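Local coordinates for protein tail assembly chaperone (Enterobacteria phage HK97, PDB 2OB9) that probably acts as a chaperone in the assembly of the phage tail, at residues S62-A65 with H66-C70; E37-G40 with E41-L44. One frame throughout, in Å; residues are numbered along the deposited sequence.

Contact 1: residues S62-A65 with H66-C70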
ATOM      1  N   SER A  62       3.618  22.204 -12.218  1.00 52.56           N
ATOM      2  CA  SER A  62       3.140  23.526 -11.796  1.00 52.01           C
ATOM      3  C   SER A  62       2.068  23.436 -10.693  1.00 52.02           C
ATOM      4  O   SER A  62       1.995  24.303  -9.823  1.00 52.04           O
ATOM      5  CB  SER A  62       2.640  24.327 -12.999  1.00 51.84           C
ATOM      6  OG  SER A  62       1.571  23.656 -13.617  1.00 52.71           O
ATOM      7  N   GLU A  63       1.271  22.366 -10.729  1.00 52.09           N
ATOM      8  CA  GLU A  63       0.311  22.071  -9.684  1.00 52.54           C
ATOM      9  C   GLU A  63       1.039  21.753  -8.374  1.00 51.54           C
ATOM     10  O   GLU A  63       0.640  22.258  -7.329  1.00 51.78           O
ATOM     11  CB  GLU A  63      -0.626  20.924 -10.104  1.00 52.59           C
ATOM     12  CG  GLU A  63      -1.883  20.801  -9.240  1.00 53.98           C
ATOM     13  CD  GLU A  63      -2.764  19.620  -9.611  1.00 54.83           C
ATOM     14  OE1 GLU A  63      -3.036  19.380 -10.835  1.00 60.63           O
ATOM     15  OE2 GLU A  63      -3.206  18.929  -8.671  1.00 55.84           O
ATOM     16  N   LYS A  64       2.109  20.946  -8.441  1.00 50.72           N
ATOM     17  CA  LYS A  64       2.997  20.735  -7.289  1.00 50.53           C
ATOM     18  C   LYS A  64       3.554  22.042  -6.675  1.00 49.35           C
ATOM     19  O   LYS A  64       3.412  22.256  -5.482  1.00 49.18           O
ATOM     20  CB  LYS A  64       4.143  19.765  -7.632  1.00 50.47           C
ATOM     21  CG  LYS A  64       5.164  19.620  -6.484  1.00 51.86           C
ATOM     22  CD  LYS A  64       6.338  18.647  -6.831  1.00 52.92           C
ATOM     23  CE  LYS A  64       7.263  18.500  -5.544  1.00 55.39           C
ATOM     24  NZ  LYS A  64       7.818  19.855  -5.092  1.00 58.54           N
ATOM     25  N   ALA A  65       4.177  22.902  -7.489  1.00 49.09           N
ATOM     26  CA  ALA A  65       4.618  24.264  -7.059  1.00 48.84           C
ATOM     27  C   ALA A  65       3.517  25.211  -6.581  1.00 48.76           C
ATOM     28  O   ALA A  65       3.755  26.063  -5.721  1.00 49.82           O
ATOM     29  CB  ALA A  65       5.409  24.954  -8.166  1.00 47.46           C
ATOM     30  N   HIS A  66       2.326  25.114  -7.156  1.00 48.84           N
ATOM     31  CA  HIS A  66       1.261  26.043  -6.775  1.00 49.24           C
ATOM     32  C   HIS A  66       0.754  25.753  -5.363  1.00 49.37           C
ATOM     33  O   HIS A  66       0.584  26.669  -4.546  1.00 49.22           O
ATOM     34  CB  HIS A  66       0.096  25.997  -7.768  1.00 49.01           C
ATOM     35  CG  HIS A  66      -1.057  26.849  -7.356  1.00 49.96           C
ATOM     36  ND1 HIS A  66      -0.988  28.226  -7.322  1.00 51.90           N
ATOM     37  CD2 HIS A  66      -2.299  26.522  -6.929  1.00 50.78           C
ATOM     38  CE1 HIS A  66      -2.149  28.709  -6.922  1.00 51.76           C
ATOM     39  NE2 HIS A  66      -2.963  27.696  -6.683  1.00 49.58           N
ATOM     40  N   ARG A  67       0.545  24.473  -5.080  1.00 48.89           N
ATOM     41  CA  ARG A  67       0.021  24.072  -3.798  1.00 50.39           C
ATOM     42  C   ARG A  67       1.056  24.234  -2.684  1.00 50.07           C
ATOM     43  O   ARG A  67       0.692  24.503  -1.541  1.00 49.98           O
ATOM     44  CB  ARG A  67      -0.565  22.657  -3.869  1.00 50.91           C
ATOM     45  CG  ARG A  67       0.435  21.593  -3.606  1.00 54.27           C
ATOM     46  CD  ARG A  67      -0.020  20.258  -4.121  1.00 60.80           C
ATOM     47  NE  ARG A  67       0.923  19.254  -3.644  1.00 63.38           N
ATOM     48  CZ  ARG A  67       1.025  18.030  -4.127  1.00 63.33           C
ATOM     49  NH1 ARG A  67       0.234  17.636  -5.121  1.00 65.61           N
ATOM     50  NH2 ARG A  67       1.934  17.214  -3.614  1.00 62.62           N
ATOM     51  N   ASN A  68       2.338  24.138  -3.017  1.00 50.54           N
ATOM     52  CA  ASN A  68       3.391  24.430  -2.048  1.00 50.91           C
ATOM     53  C   ASN A  68       3.431  25.904  -1.708  1.00 50.79           C
ATOM     54  O   ASN A  68       3.666  26.307  -0.563  1.00 50.62           O
ATOM     55  CB  ASN A  68       4.742  23.902  -2.531  1.00 51.43           C
ATOM     56  CG  ASN A  68       4.896  22.393  -2.290  1.00 54.01           C
ATOM     57  OD1 ASN A  68       4.880  21.920  -1.136  1.00 60.09           O
ATOM     58  ND2 ASN A  68       5.047  21.635  -3.360  1.00 55.50           N
ATOM     59  N   LEU A  69       3.152  26.719  -2.710  1.00 51.53           N
ATOM     60  CA  LEU A  69       3.011  28.141  -2.522  1.00 51.22           C
ATOM     61  C   LEU A  69       1.823  28.465  -1.607  1.00 50.74           C
ATOM     62  O   LEU A  69       1.997  29.152  -0.631  1.00 50.01           O
ATOM     63  CB  LEU A  69       2.893  28.840  -3.870  1.00 51.78           C
ATOM     64  CG  LEU A  69       2.780  30.363  -3.785  1.00 55.26           C
ATOM     65  CD1 LEU A  69       4.178  31.003  -3.510  1.00 56.13           C
ATOM     66  CD2 LEU A  69       2.080  30.904  -5.084  1.00 57.38           C
ATOM     67  N   CYS A  70       0.636  27.966  -1.939  1.00 50.75           N
ATOM     68  CA  CYS A  70      -0.543  28.043  -1.078  1.00 51.55           C
ATOM     69  C   CYS A  70      -0.314  27.636   0.357  1.00 51.19           C
ATOM     70  O   CYS A  70      -0.772  28.317   1.277  1.00 51.37           O
ATOM     71  CB  CYS A  70      -1.679  27.182  -1.628  1.00 50.98           C
ATOM     72  SG  CYS A  70      -2.208  27.756  -3.191  1.00 57.51           S
TER
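The first turns of helix 61-79 hold this contact, where each carbonyl of Ser62 to Ala65 receives an amide one turn further on. Arg67 N reaches Glu63 O at 3.2 Å in a nearly straight bond (165° at the hydrogen), and Leu69 N reaches Ala65 O at 3.1 Å from above the carbonyl plane. His66 N is shared: its main bond runs to Ser62 O at 2.8 Å, with a weak second one to Glu63 O. Lys64 O also serves twice, accepting from Asn68 N at 3.3 Å and, in a weak bond that is strongly bent at the hydrogen, from the side-chain amide Asn68 ND2 at 2.7 Å. Here an i to i+4 helix bond is doubled by a side chain folded back on its own turn: Asn68 CG lies beside its backbone N (chi1 -80°), which turns ND2 back to Lys64 O. Lys64 CG lies 3.7 Å from Asn68 ND2, and the bend at the last torsion of an otherwise extended chain brings NZ back to the same distance from it. Arg67 CG rests 3.6 Å from Lys64 O while the extended chain continues past Glu63 O. The His66 imidazole leads away from the preceding turn to meet Trp43 and Trp46 of the second subunit, and Ser62 OG finds Asp72 of that same subunit.

Contact 2: residues E37-G40 with E41-L44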
ATOM      1  N   GLU A  37       7.190  30.426  15.944  1.00 48.26           N
ATOM      2  CA  GLU A  37       6.965  29.117  15.358  1.00 48.06           C
ATOM      3  C   GLU A  37       5.455  28.951  15.046  1.00 47.87           C
ATOM      4  O   GLU A  37       4.638  29.602  15.667  1.00 47.94           O
ATOM      5  CB  GLU A  37       7.445  28.018  16.301  1.00 47.75           C
ATOM      6  CG  GLU A  37       6.603  27.874  17.550  1.00 48.90           C
ATOM      7  CD  GLU A  37       7.145  26.801  18.458  1.00 51.20           C
ATOM      8  OE1 GLU A  37       7.277  25.657  17.974  1.00 51.87           O
ATOM      9  OE2 GLU A  37       7.417  27.093  19.645  1.00 53.06           O
ATOM     10  N   PRO A  38       5.093  28.122  14.051  1.00 48.47           N
ATOM     11  CA  PRO A  38       3.668  27.943  13.783  1.00 49.49           C
ATOM     12  C   PRO A  38       2.929  27.197  14.868  1.00 50.59           C
ATOM     13  O   PRO A  38       3.508  26.345  15.569  1.00 50.04           O
ATOM     14  CB  PRO A  38       3.645  27.120  12.486  1.00 49.87           C
ATOM     15  CG  PRO A  38       5.013  27.315  11.904  1.00 50.10           C
ATOM     16  CD  PRO A  38       5.928  27.424  13.054  1.00 48.14           C
ATOM     17  N   SER A  39       1.649  27.524  14.981  1.00 51.28           N
ATOM     18  CA  SER A  39       0.788  26.883  15.911  1.00 53.04           C
ATOM     19  C   SER A  39       0.500  25.495  15.374  1.00 53.81           C
ATOM     20  O   SER A  39       0.797  25.198  14.213  1.00 53.37           O
ATOM     21  CB  SER A  39      -0.490  27.729  16.126  1.00 53.49           C
ATOM     22  OG  SER A  39      -1.522  27.372  15.235  1.00 55.07           O
ATOM     23  N   GLY A  40      -0.025  24.609  16.220  1.00 54.60           N
ATOM     24  CA  GLY A  40      -0.445  23.288  15.718  1.00 55.87           C
ATOM     25  C   GLY A  40      -1.674  23.343  14.818  1.00 56.81           C
ATOM     26  O   GLY A  40      -1.919  22.430  14.050  1.00 56.42           O
ATOM     27  N   GLU A  41      -2.445  24.426  14.944  1.00 58.99           N
ATOM     28  CA  GLU A  41      -3.602  24.752  14.081  1.00 60.49           C
ATOM     29  C   GLU A  41      -3.164  25.252  12.695  1.00 60.55           C
ATOM     30  O   GLU A  41      -3.982  25.342  11.770  1.00 61.11           O
ATOM     31  CB  GLU A  41      -4.460  25.837  14.752  1.00 61.02           C
ATOM     32  CG  GLU A  41      -5.521  25.297  15.720  1.00 64.86           C
ATOM     33  CD  GLU A  41      -5.566  26.016  17.066  1.00 68.50           C
ATOM     34  OE1 GLU A  41      -4.665  26.850  17.365  1.00 70.61           O
ATOM     35  OE2 GLU A  41      -6.509  25.717  17.841  1.00 70.37           O
ATOM     36  N   ALA A  42      -1.885  25.588  12.556  1.00 59.73           N
ATOM     37  CA  ALA A  42      -1.335  26.000  11.268  1.00 58.99           C
ATOM     38  C   ALA A  42      -0.538  24.873  10.629  1.00 58.68           C
ATOM     39  O   ALA A  42      -0.680  24.607   9.444  1.00 58.55           O
ATOM     40  CB  ALA A  42      -0.493  27.231  11.423  1.00 58.45           C
ATOM     41  N   TRP A  43       0.296  24.195  11.400  1.00 58.61           N
ATOM     42  CA  TRP A  43       0.919  22.978  10.883  1.00 58.99           C
ATOM     43  C   TRP A  43      -0.178  21.997  10.455  1.00 60.03           C
ATOM     44  O   TRP A  43       0.036  21.178   9.559  1.00 59.99           O
ATOM     45  CB  TRP A  43       1.773  22.294  11.936  1.00 58.25           C
ATOM     46  CG  TRP A  43       3.076  22.863  12.140  1.00 56.92           C
ATOM     47  CD1 TRP A  43       3.560  23.390  13.302  1.00 57.60           C
ATOM     48  CD2 TRP A  43       4.121  22.960  11.183  1.00 57.34           C
ATOM     49  NE1 TRP A  43       4.853  23.826  13.120  1.00 58.43           N
ATOM     50  CE2 TRP A  43       5.216  23.572  11.819  1.00 59.36           C
ATOM     51  CE3 TRP A  43       4.238  22.612   9.835  1.00 57.95           C
ATOM     52  CZ2 TRP A  43       6.417  23.825  11.146  1.00 58.59           C
ATOM     53  CZ3 TRP A  43       5.421  22.876   9.183  1.00 55.90           C
ATOM     54  CH2 TRP A  43       6.492  23.452   9.832  1.00 56.19           C
ATOM     55  N   LEU A  44      -1.327  22.073  11.139  0.70 60.92           N
ATOM     56  CA  LEU A  44      -2.559  21.411  10.722  0.70 62.18           C
ATOM     57  C   LEU A  44      -2.803  21.601   9.214  0.70 62.55           C
ATOM     58  O   LEU A  44      -2.638  20.673   8.414  0.70 62.65           O
ATOM     59  CB  LEU A  44      -3.735  21.983  11.523  0.70 62.30           C
ATOM     60  CG  LEU A  44      -5.179  21.549  11.268  0.70 63.10           C
ATOM     61  CD1 LEU A  44      -5.599  20.488  12.271  0.70 64.19           C
ATOM     62  CD2 LEU A  44      -6.105  22.772  11.331  0.70 63.56           C
TER
HETATM   63  O   HOH W   1       5.627  24.908  15.911  1.00 42.89           O
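Ser39 O takes two backbone amides of the first helical turn: Trp43 N at 3.0 Å, almost perfectly straight at 177°, and Ala42 N in a weak bond at 3.2 Å. The hydroxyl of the same serine turns to the amide just beyond Gly40, where Ser39 OG accepts weakly from Glu41 N at 3.1 Å. Next along, Leu44 N binds Gly40 O at 3.0 Å from above the carbonyl plane. Pro38 lies over one face of the Trp43 indole in a CH-pi contact, its CB 3.8 Å from the centroid of the five-membered ring; CG sits above the same face, shifted toward the rim. With CG of Trp43 beside its own backbone N (chi1 -80°), the indole swings back toward the proline. At the ring edge and in its plane, a water accepts from Trp43 NE1 at 3.1 Å and donates to Glu37 OE1 and Pro38 O, tying the indole to the incoming chain. Glu37 OE1 also forms a salt bridge with Arg107 of the third subunit, and Asp78 of helix 61-79 receives Ser39 N. Ser39 OG accepting from Glu41 N is a serine N-cap, and the proline-tryptophan contact lies alongside it, where the chain leaving strand 31-36 enters helix 40-49.

Contact 2 starts helix 40-49 and contact 1 lies in the opening turns of the next helix, 61-79, so the two illustrate successive helices of one chain at different places: the first at its cap, the second a little way into regular bonding. Their centres are 19 Å apart and their nearest atoms about 9 Å, with no touch between them inside the chain. Between subunits they do meet: His66 of contact 1 packs against Trp43 of the second subunit, and Glu41 of contact 2 packs on His66 of the third. The N-terminal turns of both helices therefore contribute to the interfaces of the eight-chain assembly.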